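Local atomic coordinates of beta-N-acetylglucosaminidase-like protein Glycoside hydrolase family 20 (Flavobacterium johnsoniae, PDB entry 6YHH), a protein that probably hydrolyses terminal N-acetylglucosamine residues from chitin-derived oligosaccharides as a family 20 glycoside hydrolase. Residues Asn518-Lys523 with Ala608-Val613. Numbering follows the deposited sequence.
Sequences NNQNIK and ANAPLV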
# COMPACT_ATOMS: atom_id res chain seq x y z
N ASN A 518 8.18 14.47 -13.03
CA ASN A 518 8.98 15.22 -12.10
C ASN A 518 8.10 16.07 -11.19
O ASN A 518 8.44 17.22 -10.84
CB ASN A 518 10.02 16.11 -12.79
CG ASN A 518 11.13 16.54 -11.88
OD1 ASN A 518 11.35 16.00 -10.79
ND2 ASN A 518 11.85 17.57 -12.32
N ASN A 519 6.97 15.51 -10.79
CA ASN A 519 6.02 16.12 -9.81
C ASN A 519 5.43 17.40 -10.27
O ASN A 519 4.96 18.19 -9.46
CB ASN A 519 6.67 16.31 -8.42
CG ASN A 519 5.67 16.46 -7.30
OD1 ASN A 519 4.58 15.89 -7.31
ND2 ASN A 519 6.04 17.27 -6.32
N GLN A 520 5.42 17.62 -11.58
CA GLN A 520 4.62 18.67 -12.19
C GLN A 520 3.19 18.20 -12.32
O GLN A 520 2.83 17.09 -11.87
CB GLN A 520 5.23 19.03 -13.56
CG GLN A 520 6.69 19.51 -13.52
CD GLN A 520 7.27 19.64 -14.93
OE1 GLN A 520 7.75 18.68 -15.54
NE2 GLN A 520 7.10 20.81 -15.48
N ASN A 521 2.30 19.07 -12.84
CA ASN A 521 0.93 18.74 -13.04
C ASN A 521 0.80 17.51 -13.94
O ASN A 521 1.33 17.59 -15.05
CB ASN A 521 0.25 19.94 -13.69
CG ASN A 521 -1.24 19.79 -13.80
OD1 ASN A 521 -1.82 18.71 -13.81
ND2 ASN A 521 -1.88 20.94 -13.94
N ILE A 522 0.15 16.46 -13.47
CA ILE A 522 0.12 15.19 -14.25
C ILE A 522 -1.02 15.10 -15.23
O ILE A 522 -1.13 14.14 -15.92
CB ILE A 522 0.19 13.92 -13.37
CG1 ILE A 522 -1.04 13.82 -12.46
CG2 ILE A 522 1.47 13.89 -12.57
CD1 ILE A 522 -1.17 12.53 -11.65
N LYS A 523 -1.84 16.15 -15.32
CA LYS A 523 -3.03 16.07 -16.16
C LYS A 523 -2.77 15.57 -17.60
O LYS A 523 -3.46 14.64 -18.05
CB LYS A 523 -3.75 17.39 -16.21
CG LYS A 523 -5.01 17.42 -17.11
CD LYS A 523 -5.72 18.78 -16.98
CE LYS A 523 -7.12 18.88 -17.57
NZ LYS A 523 -7.06 19.05 -19.06
N ALA A 608 10.23 20.06 -20.55
CA ALA A 608 11.32 20.98 -20.26
C ALA A 608 12.03 20.64 -18.97
O ALA A 608 13.22 20.91 -18.83
CB ALA A 608 10.74 22.38 -20.23
N ASN A 609 11.29 20.04 -18.04
CA ASN A 609 11.85 19.66 -16.73
C ASN A 609 11.55 18.20 -16.35
O ASN A 609 11.39 17.89 -15.17
CB ASN A 609 11.33 20.60 -15.65
CG ASN A 609 12.10 20.47 -14.30
OD1 ASN A 609 13.30 20.16 -14.24
ND2 ASN A 609 11.38 20.79 -13.20
N ALA A 610 11.47 17.32 -17.36
CA ALA A 610 11.07 15.92 -17.08
C ALA A 610 11.63 14.99 -18.18
O ALA A 610 10.92 14.71 -19.15
CB ALA A 610 9.56 15.78 -17.00
N PRO A 611 12.87 14.46 -18.02
CA PRO A 611 13.41 13.59 -18.99
C PRO A 611 12.56 12.36 -19.29
O PRO A 611 12.68 11.80 -20.40
CB PRO A 611 14.81 13.21 -18.40
CG PRO A 611 15.17 14.40 -17.54
CD PRO A 611 13.82 14.80 -16.94
N LEU A 612 11.82 11.85 -18.27
CA LEU A 612 11.05 10.63 -18.51
C LEU A 612 9.82 10.87 -19.41
O LEU A 612 9.12 9.93 -19.76
CB LEU A 612 10.63 9.97 -17.20
CG LEU A 612 11.79 9.57 -16.28
CD1 LEU A 612 11.21 8.95 -15.04
CD2 LEU A 612 12.74 8.69 -16.93
N VAL A 613 9.53 12.12 -19.78
CA VAL A 613 8.51 12.41 -20.78
C VAL A 613 9.06 12.28 -22.22
O VAL A 613 8.34 12.02 -23.16
CB VAL A 613 7.89 13.81 -20.48
CG1 VAL A 613 6.97 14.23 -21.62
CG2 VAL A 613 7.10 13.80 -19.16
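Asn-518 reaches Asn-609 through a hydrogen bond: ND2 of Asn-518 donates to the backbone O of Asn-609 at 2.9 Å. The N-H...O angle is 152°; ND2 lies close to the extension of the C=O bond, and the acceptor O sits slightly out of the amide plane of Asn-518. With chi1 at -161°, CG of Asn-518 stands anti to its backbone N, which carries the amide across to the other loop. The same carbonyl O also sits 3.3 Å from CB of Asn-518, so it meets the flank of the side chain as well as its end. The two asparagine amide planes are turned 66° apart, which excludes flat stacking.

Gln-520 adds a looser contact, its chain extended beyond CG and its terminal amide near CB of Ala-610. CB of Ala-610 also packs against CB of Asn-518, at 4.2 Å. The backbones are closest at this same place, 5.4 Å between the CA atoms of Asn-518 and Ala-610.

Asn-518 follows helix 507-517 with positive phi in a Schellman motif, whereas Asn-609 lies just beyond helix 583-607. The contact therefore joins the loops after these two helices, in a helix-rich part of the chain, away from the predicted proton donor Glu-317. Asn-126 of the second subunit packs on Asn-518, placing this junction at the dimer interface.

Chemically, a neutral amide-to-carbonyl bond backed by a small methyl contact implies a modest, directional link that satisfies one backbone carbonyl and needs no charge pairing.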